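Local coordinates for protein CHIR AB1 (Gallus gallus, PDB 2VSD) that probably acts as a classical avian Fc receptor, with this immunoglobulin domain as its likely binding domain, at residues V16-T21 against T63-A68; V22-H27 against V35-N40. All coordinates share one frame; numbering follows the deposited sequence.

How the interactions relate
From the N terminus, the chain leaves strand 7-11 and makes the turn of 16-21, then runs at once into strand 21-27. Interaction 2 closes the shorter loop, with 22-27, on strand 21-27, facing 35-40, whose strand ends at Leu39 in the other sheet. The chain then passes through strands 42-49 and 55-61 before 63-68 returns to the 16-21 turn and closes interaction 1. Interaction 2 therefore lies wholly within the span of interaction 1. Interaction 1 joins two loops at one end of the domain; interaction 2 joins the two sheets in the core. They meet where Leu39 packs against the backbone of 66-68 and at the shared glycan.

Interaction 1. Residues V16-T21 against T63-A68. Unlike the reference sequence in segment 16-21: Thr21 (reference Asn). With NAG (2-acetamido-2-deoxy-beta-D-glucopyranose), chain B; NAG (2-acetamido-2-deoxy-beta-D-glucopyranose), chain C.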
ATOM      1  N   VAL A  16     -10.671   4.154 -24.619  1.00 23.79           N
ATOM      2  CA  VAL A  16      -9.331   4.439 -24.121  1.00 23.00           C
ATOM      3  C   VAL A  16      -8.324   3.538 -24.828  1.00 22.32           C
ATOM      4  O   VAL A  16      -8.549   2.326 -24.973  1.00 23.10           O
ATOM      5  CB  VAL A  16      -9.227   4.271 -22.582  1.00 22.79           C
ATOM      6  CG1 VAL A  16      -7.788   4.481 -22.132  1.00 22.16           C
ATOM      7  CG2 VAL A  16     -10.162   5.274 -21.889  1.00 24.08           C
ATOM      8  N   SER A  17      -7.216   4.131 -25.268  1.00 22.50           N
ATOM      9  CA  SER A  17      -6.169   3.437 -26.011  1.00 23.81           C
ATOM     10  C   SER A  17      -4.814   3.692 -25.396  1.00 23.22           C
ATOM     11  O   SER A  17      -4.646   4.664 -24.667  1.00 22.24           O
ATOM     12  CB  SER A  17      -6.146   4.011 -27.432  1.00 24.47           C
ATOM     13  OG  SER A  17      -7.431   3.847 -28.032  1.00 30.18           O
ATOM     14  N   LEU A  18      -3.817   2.872 -25.728  1.00 23.28           N
ATOM     15  CA  LEU A  18      -2.432   3.222 -25.370  1.00 24.26           C
ATOM     16  C   LEU A  18      -2.100   4.642 -25.808  1.00 23.87           C
ATOM     17  O   LEU A  18      -2.435   5.044 -26.931  1.00 23.03           O
ATOM     18  CB  LEU A  18      -1.424   2.268 -26.033  1.00 25.62           C
ATOM     19  CG  LEU A  18      -1.348   0.791 -25.624  1.00 29.73           C
ATOM     20  CD1 LEU A  18       0.094   0.285 -25.854  1.00 34.23           C
ATOM     21  CD2 LEU A  18      -1.765   0.507 -24.213  1.00 32.33           C
ATOM     22  N   GLY A  19      -1.399   5.353 -24.942  1.00 23.17           N
ATOM     23  CA  GLY A  19      -1.012   6.732 -25.163  1.00 24.11           C
ATOM     24  C   GLY A  19      -1.958   7.745 -24.579  1.00 24.19           C
ATOM     25  O   GLY A  19      -1.588   8.917 -24.415  1.00 24.97           O
ATOM     26  N   ASP A  20      -3.179   7.322 -24.231  1.00 22.96           N
ATOM     27  CA  ASP A  20      -4.125   8.259 -23.649  1.00 23.16           C
ATOM     28  C   ASP A  20      -3.812   8.468 -22.177  1.00 23.74           C
ATOM     29  O   ASP A  20      -3.209   7.607 -21.553  1.00 23.93           O
ATOM     30  CB  ASP A  20      -5.554   7.737 -23.754  1.00 23.03           C
ATOM     31  CG  ASP A  20      -6.085   7.743 -25.141  1.00 24.62           C
ATOM     32  OD1 ASP A  20      -5.449   8.319 -26.069  1.00 23.63           O
ATOM     33  OD2 ASP A  20      -7.151   7.118 -25.304  1.00 24.54           O
ATOM     34  N   THR A  21      -4.216   9.615 -21.627  1.00 23.11           N
ATOM     35  CA  THR A  21      -4.081   9.874 -20.188  1.00 24.73           C
ATOM     36  C   THR A  21      -5.444   9.656 -19.505  1.00 23.37           C
ATOM     37  O   THR A  21      -6.487  10.128 -19.996  1.00 25.62           O
ATOM     38  CB  THR A  21      -3.476  11.308 -19.938  1.00 24.89           C
ATOM     39  OG1 THR A  21      -2.186  11.344 -20.544  1.00 28.37           O
ATOM     40  CG2 THR A  21      -3.340  11.621 -18.426  1.00 27.68           C
ATOM     41  N   THR A  63       0.388   3.232 -20.837  1.00 18.00           N
ATOM     42  CA  THR A  63       1.613   2.949 -21.584  1.00 19.15           C
ATOM     43  C   THR A  63       1.737   1.478 -21.940  1.00 21.28           C
ATOM     44  O   THR A  63       2.660   1.092 -22.662  1.00 22.45           O
ATOM     45  CB  THR A  63       2.851   3.364 -20.792  1.00 20.39           C
ATOM     46  OG1 THR A  63       2.966   2.537 -19.611  1.00 22.08           O
ATOM     47  CG2 THR A  63       2.748   4.837 -20.386  1.00 20.18           C
ATOM     48  N   ASN A  64       0.851   0.633 -21.435  1.00 20.47           N
ATOM     49  CA  ASN A  64       0.964  -0.768 -21.879  1.00 21.62           C
ATOM     50  C   ASN A  64      -0.310  -1.525 -21.584  1.00 21.12           C
ATOM     51  O   ASN A  64      -1.180  -1.018 -20.884  1.00 20.67           O
ATOM     52  CB  ASN A  64       2.182  -1.438 -21.249  1.00 22.70           C
ATOM     53  CG  ASN A  64       2.038  -1.580 -19.740  1.00 27.06           C
ATOM     54  OD1 ASN A  64       2.333  -0.666 -18.972  1.00 34.26           O
ATOM     55  ND2 ASN A  64       1.538  -2.704 -19.327  1.00 29.50           N
ATOM     56  N   LEU A  65      -0.420  -2.730 -22.134  1.00 19.97           N
ATOM     57  CA  LEU A  65      -1.644  -3.506 -22.033  1.00 20.65           C
ATOM     58  C   LEU A  65      -1.967  -3.890 -20.589  1.00 20.11           C
ATOM     59  O   LEU A  65      -3.154  -4.130 -20.286  1.00 21.83           O
ATOM     60  CB  LEU A  65      -1.508  -4.793 -22.854  1.00 21.74           C
ATOM     61  CG  LEU A  65      -1.361  -4.575 -24.366  1.00 23.76           C
ATOM     62  CD1 LEU A  65      -1.144  -5.960 -25.038  1.00 22.59           C
ATOM     63  CD2 LEU A  65      -2.502  -3.831 -24.981  1.00 26.99           C
ATOM     64  N   GLU A  66      -0.958  -3.950 -19.727  1.00 16.74           N
ATOM     65  CA  GLU A  66      -1.180  -4.327 -18.331  1.00 19.22           C
ATOM     66  C   GLU A  66      -1.830  -3.234 -17.488  1.00 15.15           C
ATOM     67  O   GLU A  66      -2.183  -3.468 -16.331  1.00 11.76           O
ATOM     68  CB  GLU A  66       0.097  -4.894 -17.681  1.00 18.53           C
ATOM     69  CG  GLU A  66       0.585  -6.178 -18.424  1.00 23.67           C
ATOM     70  CD  GLU A  66       1.839  -6.763 -17.797  1.00 26.47           C
ATOM     71  OE1 GLU A  66       2.494  -6.050 -17.009  1.00 36.02           O
ATOM     72  OE2 GLU A  66       2.172  -7.933 -18.111  1.00 38.07           O
ATOM     73  N   ASP A  67      -2.026  -2.058 -18.091  1.00 15.79           N
ATOM     74  CA  ASP A  67      -2.768  -0.977 -17.440  1.00 17.24           C
ATOM     75  C   ASP A  67      -4.259  -1.279 -17.373  1.00 17.09           C
ATOM     76  O   ASP A  67      -4.952  -0.729 -16.554  1.00 17.55           O
ATOM     77  CB  ASP A  67      -2.562   0.386 -18.149  1.00 17.26           C
ATOM     78  CG  ASP A  67      -1.198   0.977 -17.881  1.00 21.92           C
ATOM     79  OD1 ASP A  67      -0.742   0.920 -16.719  1.00 24.85           O
ATOM     80  OD2 ASP A  67      -0.583   1.501 -18.829  1.00 22.10           O
ATOM     81  N   ALA A  68      -4.733  -2.171 -18.230  1.00 17.15           N
ATOM     82  CA  ALA A  68      -6.137  -2.565 -18.215  1.00 17.03           C
ATOM     83  C   ALA A  68      -6.455  -3.285 -16.902  1.00 17.24           C
ATOM     84  O   ALA A  68      -5.572  -3.847 -16.273  1.00 17.44           O
ATOM     85  CB  ALA A  68      -6.420  -3.487 -19.413  1.00 18.00           C
TER
HETATM   86  C1  NAG B   1      -5.119  -6.624 -14.609  1.00 20.15           C
HETATM   87  C2  NAG B   1      -3.756  -6.803 -15.291  1.00 21.22           C
HETATM   88  C3  NAG B   1      -3.835  -6.846 -16.837  1.00 22.35           C
HETATM   89  C4  NAG B   1      -5.015  -7.702 -17.312  1.00 23.04           C
HETATM   90  C5  NAG B   1      -6.280  -7.365 -16.500  1.00 24.19           C
HETATM   91  C6  NAG B   1      -7.525  -8.198 -16.852  1.00 27.59           C
HETATM   92  C7  NAG B   1      -1.861  -5.948 -13.940  1.00 21.70           C
HETATM   93  C8  NAG B   1      -1.943  -7.174 -13.125  1.00 16.64           C
HETATM   94  N2  NAG B   1      -2.784  -5.768 -14.903  1.00 19.79           N
HETATM   95  O3  NAG B   1      -2.589  -7.332 -17.344  1.00 19.98           O
HETATM   96  O4  NAG B   1      -5.394  -7.459 -18.658  1.00 26.79           O
HETATM   97  O5  NAG B   1      -6.025  -7.569 -15.115  1.00 23.13           O
HETATM   98  O6  NAG B   1      -7.185  -9.582 -16.757  1.00 32.78           O
HETATM   99  O7  NAG B   1      -0.965  -5.125 -13.625  1.00 28.12           O
HETATM  100  C1  NAG C   2      -4.565  -7.840 -19.796  1.00 31.27           C
HETATM  101  C2  NAG C   2      -5.407  -8.238 -21.029  1.00 30.28           C
HETATM  102  C3  NAG C   2      -4.831  -9.365 -21.863  1.00 32.41           C
HETATM  103  C4  NAG C   2      -3.307  -9.354 -21.848  1.00 31.09           C
HETATM  104  C5  NAG C   2      -2.781  -9.471 -20.408  1.00 32.31           C
HETATM  105  C6  NAG C   2      -1.270  -9.279 -20.248  1.00 33.13           C
HETATM  106  C7  NAG C   2      -7.673  -7.394 -20.894  1.00 29.81           C
HETATM  107  C8  NAG C   2      -9.128  -7.629 -20.615  1.00 32.04           C
HETATM  108  N2  NAG C   2      -6.841  -8.417 -20.771  1.00 28.22           N
HETATM  109  O3  NAG C   2      -5.325  -9.195 -23.177  1.00 32.39           O
HETATM  110  O4  NAG C   2      -2.925 -10.526 -22.539  1.00 31.55           O
HETATM  111  O5  NAG C   2      -3.353  -8.517 -19.521  1.00 31.44           O
HETATM  112  O6  NAG C   2      -0.860  -8.171 -21.035  1.00 36.47           O
HETATM  113  O7  NAG C   2      -7.313  -6.249 -21.200  1.00 32.02           O
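Leu18 reaches across to the backbone of Thr63, Asn64 and Leu65. One methyl does most of the touching: Leu18 CD2 lies 3.6 Å from Asn64 C. The other branch is looser, with Leu18 CD1 4.2 Å from Thr63 O. The Leu18 side chain starts beside its own backbone N (chi1 -68°), and its end bends toward the second loop. Toward Leu65 the packing thins, and the two CD2 methyls of Leu18 and Leu65 are 4.5 Å apart. Leu18, Thr63 and Leu65 are all exposed, so this is a surface contact of modest area.

The loops themselves are more firmly built. Ser17 to Asp20 form a type II turn with glycine at its third position. Asp20 N closes it on Ser17 O, and Asp20 OD2 in return accepts Ser17 N, from above the carboxylate plane. In the partner loop, Asp67 OD2 takes two backbone N-H groups. Thr63 N meets Asp67 OD2 at 2.8 Å, nearly along its C-O axis, while Asn64 N comes from above the plane. Asp67 OD1 forms a salt bridge with Arg44, so both oxygens of this buried carboxylate are used.

On the far side of the 3-10 turn 65-67 sits the glycan. The first sugar, chain B, gives its N2 to Glu66 O at 2.8 Å. Glu66 CG and Leu65 CB lie near O6 of the second sugar, chain C. Two loops thus meet by apolar contact, while the Asp67 bonds hold the start of 63-68 and the sugar N-H is consistent with fixing the Glu66 carbonyl.

Interaction 2. Residues V22-H27 against V35-N40; sequences VTLRCH and VQLWLN. With NAG (2-acetamido-2-deoxy-beta-D-glucopyranose), chain B.
Leu24 meets Leu37, and Cys26 meets Val35, across the core of an immunoglobulin beta sandwich. Strand 21-27 belongs to the three-stranded sheet and strand 33-39 to the four-stranded sheet. All four side chains point into the space between the sheets. Leu24 and Leu37 cross at about a right angle. Leu37 CD1 does the touching, 4.0 Å from Leu24 CB and nearly as close to Leu24 CG. In the second pair, Val35 CG1 sits 3.8 Å from Cys26 SG and also against Cys26 CB. Val35 CG1 stands opposite the backbone N (chi1 -173°), which turns this methyl toward the sulfur.

Cys26 is also half of the disulfide to Cys73, on strand 69-78 of the facing sheet. This is the intersheet bond of the immunoglobulin fold, and Val35 packs beside it. Around the first shell, Phe60 and Leu10 touch Leu24, Phe45 and Tyr71 touch Leu37, and Ala56 touches Val35. The core is thus filled from both sheets.

The other face of strand 33-39 is different. Trp38 NE1 gives a hydrogen bond to Gln36 OE1 at 2.9 Å, with the acceptor almost in the ring plane and the donor above the amide plane. Arg74 also bonds to Gln36 OE1, so two donors hold it. Here Gln36 packs on Gln36 of the second subunit, and Trp38 on its Leu43.

Past the strand end, Asn40 carries the N-linked glycan. Asn40 OD1 accepts Thr70 N, and Asn40 ND2 is bonded covalently to C1 of the chain B sugar at 1.5 Å.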
ATOM      1  N   VAL A  22      -5.453   8.878 -18.426  1.00 22.41           N
ATOM      2  CA  VAL A  22      -6.673   8.650 -17.662  1.00 21.45           C
ATOM      3  C   VAL A  22      -6.539   9.235 -16.258  1.00 21.83           C
ATOM      4  O   VAL A  22      -5.440   9.377 -15.731  1.00 22.28           O
ATOM      5  CB  VAL A  22      -7.095   7.154 -17.564  1.00 21.45           C
ATOM      6  CG1 VAL A  22      -7.395   6.566 -18.940  1.00 21.64           C
ATOM      7  CG2 VAL A  22      -5.989   6.299 -16.842  1.00 21.90           C
ATOM      8  N   THR A  23      -7.685   9.555 -15.673  1.00 20.45           N
ATOM      9  CA  THR A  23      -7.745  10.091 -14.337  1.00 21.73           C
ATOM     10  C   THR A  23      -8.715   9.223 -13.559  1.00 20.79           C
ATOM     11  O   THR A  23      -9.893   9.048 -13.956  1.00 20.72           O
ATOM     12  CB  THR A  23      -8.259  11.556 -14.323  1.00 21.34           C
ATOM     13  OG1 THR A  23      -7.318  12.404 -14.995  1.00 26.28           O
ATOM     14  CG2 THR A  23      -8.383  12.029 -12.871  1.00 24.77           C
ATOM     15  N   LEU A  24      -8.220   8.690 -12.450  1.00 21.01           N
ATOM     16  CA  LEU A  24      -9.012   7.940 -11.506  1.00 21.21           C
ATOM     17  C   LEU A  24      -9.191   8.836 -10.296  1.00 22.11           C
ATOM     18  O   LEU A  24      -8.212   9.176  -9.617  1.00 22.39           O
ATOM     19  CB  LEU A  24      -8.262   6.667 -11.058  1.00 21.10           C
ATOM     20  CG  LEU A  24      -8.198   5.453 -11.994  1.00 22.97           C
ATOM     21  CD1 LEU A  24      -9.567   4.792 -12.157  1.00 19.42           C
ATOM     22  CD2 LEU A  24      -7.552   5.761 -13.342  1.00 23.41           C
ATOM     23  N   ARG A  25     -10.427   9.234 -10.048  1.00 22.27           N
ATOM     24  CA  ARG A  25     -10.690  10.212  -9.002  1.00 23.71           C
ATOM     25  C   ARG A  25     -11.338   9.481  -7.827  1.00 23.75           C
ATOM     26  O   ARG A  25     -12.419   8.858  -7.971  1.00 22.78           O
ATOM     27  CB  ARG A  25     -11.579  11.333  -9.568  1.00 23.89           C
ATOM     28  CG  ARG A  25     -11.927  12.402  -8.585  1.00 28.94           C
ATOM     29  CD  ARG A  25     -12.658  13.554  -9.283  1.00 35.93           C
ATOM     30  NE  ARG A  25     -13.263  14.452  -8.296  1.00 38.28           N
ATOM     31  CZ  ARG A  25     -12.688  15.553  -7.816  1.00 40.48           C
ATOM     32  NH1 ARG A  25     -11.478  15.925  -8.232  1.00 41.19           N
ATOM     33  NH2 ARG A  25     -13.339  16.293  -6.925  1.00 41.04           N
ATOM     34  N   CYS A  26     -10.691   9.563  -6.664  1.00 24.51           N
ATOM     35  CA  CYS A  26     -11.157   8.840  -5.491  1.00 24.99           C
ATOM     36  C   CYS A  26     -11.814   9.853  -4.582  1.00 25.98           C
ATOM     37  O   CYS A  26     -11.141  10.775  -4.079  1.00 26.42           O
ATOM     38  CB  CYS A  26     -10.009   8.144  -4.746  1.00 24.71           C
ATOM     39  SG  CYS A  26     -10.556   7.072  -3.369  1.00 26.43           S
ATOM     40  N   HIS A  27     -13.113   9.674  -4.384  1.00 27.84           N
ATOM     41  CA  HIS A  27     -13.921  10.614  -3.582  1.00 29.07           C
ATOM     42  C   HIS A  27     -14.035  10.163  -2.150  1.00 29.40           C
ATOM     43  O   HIS A  27     -14.446   9.046  -1.884  1.00 28.24           O
ATOM     44  CB  HIS A  27     -15.331  10.718  -4.159  1.00 30.03           C
ATOM     45  CG  HIS A  27     -15.365  11.241  -5.559  1.00 33.30           C
ATOM     46  ND1 HIS A  27     -15.367  10.415  -6.665  1.00 37.01           N
ATOM     47  CD2 HIS A  27     -15.399  12.509  -6.034  1.00 37.90           C
ATOM     48  CE1 HIS A  27     -15.394  11.150  -7.763  1.00 35.85           C
ATOM     49  NE2 HIS A  27     -15.420  12.425  -7.409  1.00 35.90           N
ATOM     50  N   VAL A  35      -4.296   8.157   0.412  1.00 24.57           N
ATOM     51  CA  VAL A  35      -5.250   7.506  -0.489  1.00 23.41           C
ATOM     52  C   VAL A  35      -4.477   6.514  -1.351  1.00 21.56           C
ATOM     53  O   VAL A  35      -3.383   6.838  -1.808  1.00 21.49           O
ATOM     54  CB  VAL A  35      -5.963   8.529  -1.367  1.00 24.36           C
ATOM     55  CG1 VAL A  35      -7.072   7.857  -2.176  1.00 24.17           C
ATOM     56  CG2 VAL A  35      -6.548   9.663  -0.498  1.00 23.77           C
ATOM     57  N   GLN A  36      -5.033   5.318  -1.545  1.00 20.84           N
ATOM     58  CA  GLN A  36      -4.360   4.298  -2.354  1.00 20.83           C
ATOM     59  C   GLN A  36      -5.155   3.951  -3.611  1.00 19.66           C
ATOM     60  O   GLN A  36      -6.387   3.798  -3.539  1.00 21.10           O
ATOM     61  CB  GLN A  36      -4.242   3.034  -1.544  1.00 19.98           C
ATOM     62  CG  GLN A  36      -3.418   3.229  -0.274  1.00 21.99           C
ATOM     63  CD  GLN A  36      -3.286   1.984   0.569  1.00 22.25           C
ATOM     64  OE1 GLN A  36      -4.084   1.040   0.468  1.00 23.40           O
ATOM     65  NE2 GLN A  36      -2.275   1.987   1.458  1.00 23.25           N
ATOM     66  N   LEU A  37      -4.457   3.748  -4.723  1.00 19.56           N
ATOM     67  CA  LEU A  37      -5.099   3.204  -5.899  1.00 17.87           C
ATOM     68  C   LEU A  37      -4.579   1.789  -6.097  1.00 18.23           C
ATOM     69  O   LEU A  37      -3.367   1.596  -6.221  1.00 17.16           O
ATOM     70  CB  LEU A  37      -4.808   4.051  -7.152  1.00 16.37           C
ATOM     71  CG  LEU A  37      -5.572   3.603  -8.425  1.00 18.54           C
ATOM     72  CD1 LEU A  37      -7.073   3.985  -8.362  1.00 18.41           C
ATOM     73  CD2 LEU A  37      -4.921   4.251  -9.634  1.00 16.66           C
ATOM     74  N   TRP A  38      -5.516   0.852  -6.215  1.00 16.67           N
ATOM     75  CA  TRP A  38      -5.231  -0.581  -6.330  1.00 17.52           C
ATOM     76  C   TRP A  38      -5.659  -1.034  -7.705  1.00 17.63           C
ATOM     77  O   TRP A  38      -6.707  -0.577  -8.223  1.00 17.61           O
ATOM     78  CB  TRP A  38      -6.052  -1.357  -5.313  1.00 16.94           C
ATOM     79  CG  TRP A  38      -5.534  -1.170  -3.928  1.00 19.45           C
ATOM     80  CD1 TRP A  38      -5.537  -0.009  -3.201  1.00 19.76           C
ATOM     81  CD2 TRP A  38      -4.918  -2.169  -3.113  1.00 19.07           C
ATOM     82  NE1 TRP A  38      -4.976  -0.245  -1.941  1.00 18.75           N
ATOM     83  CE2 TRP A  38      -4.580  -1.554  -1.875  1.00 17.72           C
ATOM     84  CE3 TRP A  38      -4.639  -3.537  -3.295  1.00 18.68           C
ATOM     85  CZ2 TRP A  38      -3.940  -2.247  -0.833  1.00 19.74           C
ATOM     86  CZ3 TRP A  38      -4.015  -4.244  -2.255  1.00 20.73           C
ATOM     87  CH2 TRP A  38      -3.670  -3.588  -1.024  1.00 21.22           C
ATOM     88  N   LEU A  39      -4.848  -1.911  -8.296  1.00 17.79           N
ATOM     89  CA  LEU A  39      -5.145  -2.491  -9.619  1.00 17.57           C
ATOM     90  C   LEU A  39      -5.112  -4.016  -9.495  1.00 17.80           C
ATOM     91  O   LEU A  39      -4.079  -4.571  -9.062  1.00 17.22           O
ATOM     92  CB  LEU A  39      -4.121  -1.990 -10.668  1.00 17.24           C
ATOM     93  CG  LEU A  39      -4.110  -2.717 -12.026  1.00 17.80           C
ATOM     94  CD1 LEU A  39      -5.532  -2.707 -12.680  1.00 17.74           C
ATOM     95  CD2 LEU A  39      -3.094  -2.116 -13.003  1.00 20.11           C
ATOM     96  N   ASN A  40      -6.228  -4.690  -9.832  1.00 17.53           N
ATOM     97  CA  ASN A  40      -6.287  -6.163  -9.772  1.00 18.25           C
ATOM     98  C   ASN A  40      -5.897  -6.684  -8.384  1.00 18.85           C
ATOM     99  O   ASN A  40      -5.260  -7.754  -8.243  1.00 19.61           O
ATOM    100  CB  ASN A  40      -5.378  -6.814 -10.829  1.00 18.44           C
ATOM    101  CG  ASN A  40      -5.786  -6.492 -12.257  1.00 18.49           C
ATOM    102  OD1 ASN A  40      -6.848  -5.901 -12.515  1.00 18.72           O
ATOM    103  ND2 ASN A  40      -4.880  -6.850 -13.194  1.00 19.74           N
TER
HETATM  104  C1  NAG B   1      -5.119  -6.624 -14.609  1.00 20.15           C
HETATM  105  C2  NAG B   1      -3.756  -6.803 -15.291  1.00 21.22           C
HETATM  106  C3  NAG B   1      -3.835  -6.846 -16.837  1.00 22.35           C
HETATM  107  C4  NAG B   1      -5.015  -7.702 -17.312  1.00 23.04           C
HETATM  108  C5  NAG B   1      -6.280  -7.365 -16.500  1.00 24.19           C
HETATM  109  C6  NAG B   1      -7.525  -8.198 -16.852  1.00 27.59           C
HETATM  110  C7  NAG B   1      -1.861  -5.948 -13.940  1.00 21.70           C
HETATM  111  C8  NAG B   1      -1.943  -7.174 -13.125  1.00 16.64           C
HETATM  112  N2  NAG B   1      -2.784  -5.768 -14.903  1.00 19.79           N
HETATM  113  O3  NAG B   1      -2.589  -7.332 -17.344  1.00 19.98           O
HETATM  114  O4  NAG B   1      -5.394  -7.459 -18.658  1.00 26.79           O
HETATM  115  O5  NAG B   1      -6.025  -7.569 -15.115  1.00 23.13           O
HETATM  116  O6  NAG B   1      -7.185  -9.582 -16.757  1.00 32.78           O
HETATM  117  O7  NAG B   1      -0.965  -5.125 -13.625  1.00 28.12           O